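Local coordinates for afamin (Homo sapiens, PDB 6FAK), which carries hydrophobic molecules in body fluids, binds vitamin E and keeps lipidated Wnt proteins soluble and active, at residues I27-F39 against N139-V152. Residues are numbered along the deposited sequence; the frame is centred on the assembly and turned at random.
Sequences IIAFAQYVQEATF and NHFLYEVARRNPFV
With CG opposite the backbone N, the Y143 ring swings from its helix toward the turn that follows helix 27-33, and its hydroxyl donates to a lone pair of the A37 carbonyl (OH to O 2.6 Å). R147 takes the rarer first torsion, CG between N and carbonyl carbon (chi1 64°), which lays its CD over the centre of one Y143 face and brings its guanidinium across the phenol oxygen. F39 approaches the opposite face, its CB above the rim and its ring edge turned into the phenol, the planes 74° apart. The two faces of Y143 are thus covered by R147 CD on one side and by the CB and ring edge of F39 on the other. Beyond it, R147 NH2 donates to Q35 O at 2.8 Å, with a weak second bond from NE, and Q35 returns a nearly straight bond from NE2 to R147 O (2.9 Å), while its OE1 accepts from K109 N. A water bridges V34 O, A37 O and R147 NE. Further along, the extended Q32 side chain gives both amide hydrogens to the turn 149-152: NE2 reaches V152 O and N149 O, each at 2.9 Å. Between these polar ends the axes of segments 27-33 and 139-148 approach to 7.4 Å and cross at -39°, an approach allowed by A31 and A146, whose CB atoms meet at 3.9 Å. About a turn before A31, I27 CG2 packs on Y143 CB, and I28 on L142. Both segments belong to the first albumin domain, an all-helical unit; around them helix 39-58 covers Y143 and A37 through M42, helix 154-171 receives I28, Q32 and L142, and helix 177-209 packs against V145 and V152.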
loop_
_atom_site.group_PDB
_atom_site.type_symbol
_atom_site.label_atom_id
_atom_site.label_comp_id
_atom_site.label_asym_id
_atom_site.label_seq_id
_atom_site.Cartn_x
_atom_site.Cartn_y
_atom_site.Cartn_z
ATOM N N ILE A 27 5.800 12.979 -17.086
ATOM C CA ILE A 27 6.346 13.431 -15.796
ATOM C C ILE A 27 6.212 12.324 -14.763
ATOM O O ILE A 27 7.190 11.995 -14.064
ATOM C CB ILE A 27 5.651 14.731 -15.332
ATOM C CG1 ILE A 27 6.155 15.880 -16.182
ATOM C CG2 ILE A 27 5.931 15.027 -13.857
ATOM C CD1 ILE A 27 5.397 17.193 -15.959
ATOM N N ILE A 28 5.009 11.728 -14.685
ATOM C CA ILE A 28 4.778 10.664 -13.706
ATOM C C ILE A 28 5.783 9.512 -13.974
ATOM O O ILE A 28 6.497 9.104 -13.071
ATOM C CB ILE A 28 3.369 10.081 -13.766
ATOM C CG1 ILE A 28 2.328 11.114 -13.277
ATOM C CG2 ILE A 28 3.263 8.827 -12.903
ATOM C CD1 ILE A 28 0.887 10.679 -13.376
ATOM N N ALA A 29 5.849 9.044 -15.216
ATOM C CA ALA A 29 6.749 7.901 -15.543
ATOM C C ALA A 29 8.237 8.207 -15.200
ATOM O O ALA A 29 8.929 7.406 -14.596
ATOM C CB ALA A 29 6.625 7.552 -17.015
ATOM N N PHE A 30 8.697 9.359 -15.673
ATOM C CA PHE A 30 10.077 9.763 -15.536
ATOM C C PHE A 30 10.439 9.944 -14.071
ATOM O O PHE A 30 11.425 9.361 -13.619
ATOM C CB PHE A 30 10.349 11.036 -16.326
ATOM C CG PHE A 30 11.813 11.379 -16.517
ATOM C CD1 PHE A 30 12.849 10.542 -16.168
ATOM C CD2 PHE A 30 12.132 12.576 -17.108
ATOM C CE1 PHE A 30 14.181 10.892 -16.397
ATOM C CE2 PHE A 30 13.458 12.987 -17.304
ATOM C CZ PHE A 30 14.497 12.117 -16.975
ATOM N N ALA A 31 9.558 10.622 -13.338
ATOM C CA ALA A 31 9.770 10.903 -11.905
ATOM C C ALA A 31 9.782 9.656 -11.068
ATOM O O ALA A 31 10.550 9.566 -10.099
ATOM C CB ALA A 31 8.728 11.899 -11.390
ATOM N N GLN A 32 8.945 8.669 -11.423
ATOM C CA GLN A 32 8.937 7.394 -10.675
ATOM C C GLN A 32 10.169 6.525 -10.977
ATOM O O GLN A 32 10.721 5.935 -10.064
ATOM C CB GLN A 32 7.658 6.580 -10.952
ATOM C CG GLN A 32 6.395 7.268 -10.473
ATOM C CD GLN A 32 5.171 6.385 -10.589
ATOM O OE1 GLN A 32 4.952 5.756 -11.642
ATOM N NE2 GLN A 32 4.334 6.381 -9.526
ATOM N N TYR A 33 10.543 6.408 -12.257
ATOM C CA TYR A 33 11.701 5.645 -12.641
ATOM C C TYR A 33 13.038 6.246 -12.197
ATOM O O TYR A 33 13.972 5.517 -11.844
ATOM C CB TYR A 33 11.685 5.386 -14.156
ATOM C CG TYR A 33 10.764 4.221 -14.553
ATOM C CD1 TYR A 33 10.913 2.950 -13.983
ATOM C CD2 TYR A 33 9.809 4.372 -15.522
ATOM C CE1 TYR A 33 10.108 1.888 -14.370
ATOM C CE2 TYR A 33 8.983 3.316 -15.911
ATOM C CZ TYR A 33 9.148 2.094 -15.335
ATOM O OH TYR A 33 8.342 1.049 -15.736
ATOM N N VAL A 34 13.139 7.571 -12.241
ATOM C CA VAL A 34 14.412 8.287 -12.009
ATOM C C VAL A 34 14.086 9.386 -11.009
ATOM O O VAL A 34 13.810 10.559 -11.355
ATOM C CB VAL A 34 15.037 8.856 -13.316
ATOM C CG1 VAL A 34 16.447 9.357 -13.032
ATOM C CG2 VAL A 34 15.104 7.810 -14.427
ATOM N N GLN A 35 14.016 8.962 -9.766
ATOM C CA GLN A 35 13.491 9.799 -8.709
ATOM C C GLN A 35 14.443 10.950 -8.343
ATOM O O GLN A 35 14.029 11.873 -7.665
ATOM C CB GLN A 35 13.210 8.935 -7.461
ATOM C CG GLN A 35 12.045 7.971 -7.652
ATOM C CD GLN A 35 12.124 6.864 -6.683
ATOM O OE1 GLN A 35 12.794 5.894 -6.959
ATOM N NE2 GLN A 35 11.500 7.025 -5.505
ATOM N N GLU A 36 15.700 10.844 -8.767
ATOM C CA GLU A 36 16.717 11.914 -8.605
ATOM C C GLU A 36 16.658 12.964 -9.702
ATOM O O GLU A 36 17.272 14.038 -9.549
ATOM C CB GLU A 36 18.160 11.340 -8.585
ATOM C CG GLU A 36 18.374 10.195 -7.615
ATOM C CD GLU A 36 17.908 8.784 -8.149
ATOM O OE1 GLU A 36 17.301 8.688 -9.272
ATOM O OE2 GLU A 36 18.152 7.762 -7.422
ATOM N N ALA A 37 15.962 12.692 -10.809
ATOM C CA ALA A 37 15.884 13.659 -11.907
ATOM C C ALA A 37 15.223 14.982 -11.487
ATOM O O ALA A 37 14.270 15.000 -10.667
ATOM C CB ALA A 37 15.192 13.080 -13.120
ATOM N N THR A 38 15.771 16.083 -12.029
ATOM C CA THR A 38 15.350 17.428 -11.720
ATOM C C THR A 38 14.148 17.765 -12.587
ATOM O O THR A 38 13.865 17.098 -13.580
ATOM C CB THR A 38 16.487 18.471 -12.007
ATOM O OG1 THR A 38 16.844 18.410 -13.398
ATOM C CG2 THR A 38 17.749 18.170 -11.184
ATOM N N PHE A 39 13.453 18.824 -12.225
ATOM C CA PHE A 39 12.307 19.306 -13.017
ATOM C C PHE A 39 12.666 19.798 -14.420
ATOM O O PHE A 39 11.899 19.597 -15.363
ATOM C CB PHE A 39 11.488 20.374 -12.268
ATOM C CG PHE A 39 10.175 20.682 -12.938
ATOM C CD1 PHE A 39 9.088 19.833 -12.794
ATOM C CD2 PHE A 39 10.060 21.777 -13.808
ATOM C CE1 PHE A 39 7.889 20.095 -13.439
ATOM C CE2 PHE A 39 8.863 22.048 -14.455
ATOM C CZ PHE A 39 7.767 21.199 -14.265
ATOM N N ASN A 139 2.180 20.648 -13.043
ATOM C CA ASN A 139 3.353 19.908 -13.500
ATOM C C ASN A 139 4.346 19.684 -12.359
ATOM O O ASN A 139 4.777 18.565 -12.155
ATOM C CB ASN A 139 4.069 20.577 -14.665
ATOM C CG ASN A 139 3.366 20.366 -16.005
ATOM O OD1 ASN A 139 2.485 19.520 -16.138
ATOM N ND2 ASN A 139 3.769 21.146 -17.010
ATOM N N HIS A 140 4.668 20.735 -11.606
ATOM C CA HIS A 140 5.618 20.621 -10.489
ATOM C C HIS A 140 5.053 19.787 -9.327
ATOM O O HIS A 140 5.765 18.946 -8.751
ATOM C CB HIS A 140 6.095 22.004 -10.014
ATOM C CG HIS A 140 7.292 21.950 -9.111
ATOM N ND1 HIS A 140 8.569 22.229 -9.540
ATOM C CD2 HIS A 140 7.400 21.635 -7.799
ATOM C CE1 HIS A 140 9.413 22.081 -8.534
ATOM N NE2 HIS A 140 8.727 21.727 -7.465
ATOM N N PHE A 141 3.773 19.975 -9.005
ATOM C CA PHE A 141 3.077 19.111 -8.000
ATOM C C PHE A 141 3.184 17.596 -8.310
ATOM O O PHE A 141 3.562 16.802 -7.451
ATOM C CB PHE A 141 1.580 19.489 -7.932
ATOM C CG PHE A 141 0.728 18.509 -7.154
ATOM C CD1 PHE A 141 0.652 18.580 -5.766
ATOM C CD2 PHE A 141 0.020 17.517 -7.812
ATOM C CE1 PHE A 141 -0.103 17.677 -5.050
ATOM C CE2 PHE A 141 -0.747 16.616 -7.111
ATOM C CZ PHE A 141 -0.798 16.702 -5.727
ATOM N N LEU A 142 2.844 17.242 -9.546
ATOM C CA LEU A 142 2.852 15.914 -10.029
ATOM C C LEU A 142 4.269 15.290 -10.038
ATOM O O LEU A 142 4.435 14.143 -9.637
ATOM C CB LEU A 142 2.234 15.885 -11.415
ATOM C CG LEU A 142 1.425 14.725 -11.929
ATOM C CD1 LEU A 142 0.555 14.084 -10.864
ATOM C CD2 LEU A 142 0.561 15.204 -13.109
ATOM N N TYR A 143 5.259 16.044 -10.520
ATOM C CA TYR A 143 6.670 15.700 -10.325
ATOM C C TYR A 143 7.009 15.366 -8.874
ATOM O O TYR A 143 7.636 14.333 -8.604
ATOM C CB TYR A 143 7.548 16.846 -10.830
ATOM C CG TYR A 143 8.983 16.855 -10.442
ATOM C CD1 TYR A 143 9.880 15.978 -11.024
ATOM C CD2 TYR A 143 9.478 17.797 -9.534
ATOM C CE1 TYR A 143 11.226 15.985 -10.677
ATOM C CE2 TYR A 143 10.830 17.834 -9.194
ATOM C CZ TYR A 143 11.699 16.941 -9.792
ATOM O OH TYR A 143 13.021 16.981 -9.482
ATOM N N GLU A 144 6.639 16.250 -7.946
ATOM C CA GLU A 144 7.066 16.127 -6.565
ATOM C C GLU A 144 6.356 14.954 -5.893
ATOM O O GLU A 144 6.994 14.181 -5.121
ATOM C CB GLU A 144 6.873 17.441 -5.777
ATOM C CG GLU A 144 7.718 18.658 -6.258
ATOM C CD GLU A 144 9.229 18.560 -6.066
ATOM O OE1 GLU A 144 9.722 17.553 -5.523
ATOM O OE2 GLU A 144 9.947 19.530 -6.471
ATOM N N VAL A 145 5.090 14.744 -6.246
ATOM C CA VAL A 145 4.331 13.607 -5.724
ATOM C C VAL A 145 4.833 12.263 -6.268
ATOM O O VAL A 145 5.069 11.320 -5.508
ATOM C CB VAL A 145 2.812 13.812 -5.922
ATOM C CG1 VAL A 145 2.054 12.613 -5.387
ATOM C CG2 VAL A 145 2.354 15.031 -5.110
ATOM N N ALA A 146 5.051 12.175 -7.580
ATOM C CA ALA A 146 5.416 10.911 -8.213
ATOM C C ALA A 146 6.797 10.382 -7.793
ATOM O O ALA A 146 6.951 9.209 -7.517
ATOM C CB ALA A 146 5.351 11.041 -9.710
ATOM N N ARG A 147 7.784 11.268 -7.677
ATOM C CA ARG A 147 9.119 10.842 -7.230
ATOM C C ARG A 147 9.115 10.349 -5.801
ATOM O O ARG A 147 9.933 9.489 -5.457
ATOM C CB ARG A 147 10.184 11.949 -7.452
ATOM C CG ARG A 147 9.972 13.229 -6.641
ATOM C CD ARG A 147 10.620 14.454 -7.319
ATOM N NE ARG A 147 12.061 14.246 -7.499
ATOM C CZ ARG A 147 13.033 14.943 -6.931
ATOM N NH1 ARG A 147 12.744 15.981 -6.144
ATOM N NH2 ARG A 147 14.298 14.601 -7.142
ATOM N N ARG A 148 8.160 10.831 -5.001
ATOM C CA ARG A 148 8.011 10.367 -3.613
ATOM C C ARG A 148 7.074 9.170 -3.461
ATOM O O ARG A 148 7.008 8.607 -2.382
ATOM C CB ARG A 148 7.540 11.499 -2.708
ATOM C CG ARG A 148 8.634 12.544 -2.412
ATOM C CD ARG A 148 8.055 13.837 -1.801
ATOM N NE ARG A 148 9.133 14.807 -1.539
ATOM C CZ ARG A 148 9.665 15.611 -2.436
ATOM N NH1 ARG A 148 9.161 15.675 -3.675
ATOM N NH2 ARG A 148 10.722 16.363 -2.113
ATOM N N ASN A 149 6.396 8.781 -4.533
ATOM C CA ASN A 149 5.405 7.688 -4.532
ATOM C C ASN A 149 5.644 6.849 -5.798
ATOM O O ASN A 149 4.799 6.815 -6.702
ATOM C CB ASN A 149 3.963 8.265 -4.469
ATOM C CG ASN A 149 3.688 8.973 -3.184
ATOM O OD1 ASN A 149 3.340 8.331 -2.220
ATOM N ND2 ASN A 149 3.911 10.316 -3.138
ATOM N N PRO A 150 6.804 6.189 -5.883
ATOM C CA PRO A 150 7.221 5.628 -7.163
ATOM C C PRO A 150 6.410 4.440 -7.645
ATOM O O PRO A 150 6.558 4.095 -8.807
ATOM C CB PRO A 150 8.646 5.113 -6.875
ATOM C CG PRO A 150 8.718 4.958 -5.394
ATOM C CD PRO A 150 7.830 6.019 -4.847
ATOM N N PHE A 151 5.618 3.818 -6.749
ATOM C CA PHE A 151 4.846 2.634 -7.121
ATOM C C PHE A 151 3.375 2.921 -7.324
ATOM O O PHE A 151 2.668 2.022 -7.750
ATOM C CB PHE A 151 5.021 1.543 -6.096
ATOM C CG PHE A 151 6.437 1.092 -5.965
ATOM C CD1 PHE A 151 7.017 0.370 -6.975
ATOM C CD2 PHE A 151 7.188 1.405 -4.831
ATOM C CE1 PHE A 151 8.320 -0.004 -6.921
ATOM C CE2 PHE A 151 8.499 1.015 -4.765
ATOM C CZ PHE A 151 9.054 0.306 -5.806
ATOM N N VAL A 152 2.900 4.126 -7.001
ATOM C CA VAL A 152 1.466 4.432 -7.116
ATOM C C VAL A 152 1.077 4.459 -8.585
ATOM O O VAL A 152 1.792 5.008 -9.421
ATOM C CB VAL A 152 1.088 5.747 -6.439
ATOM C CG1 VAL A 152 -0.423 6.027 -6.482
ATOM C CG2 VAL A 152 1.450 5.608 -4.964
HETATM O O HOH W 1 3.743 3.484 -11.750
HETATM O O HOH W 2 2.122 5.530 -12.242
HETATM O O HOH W 3 12.577 12.935 -10.212
#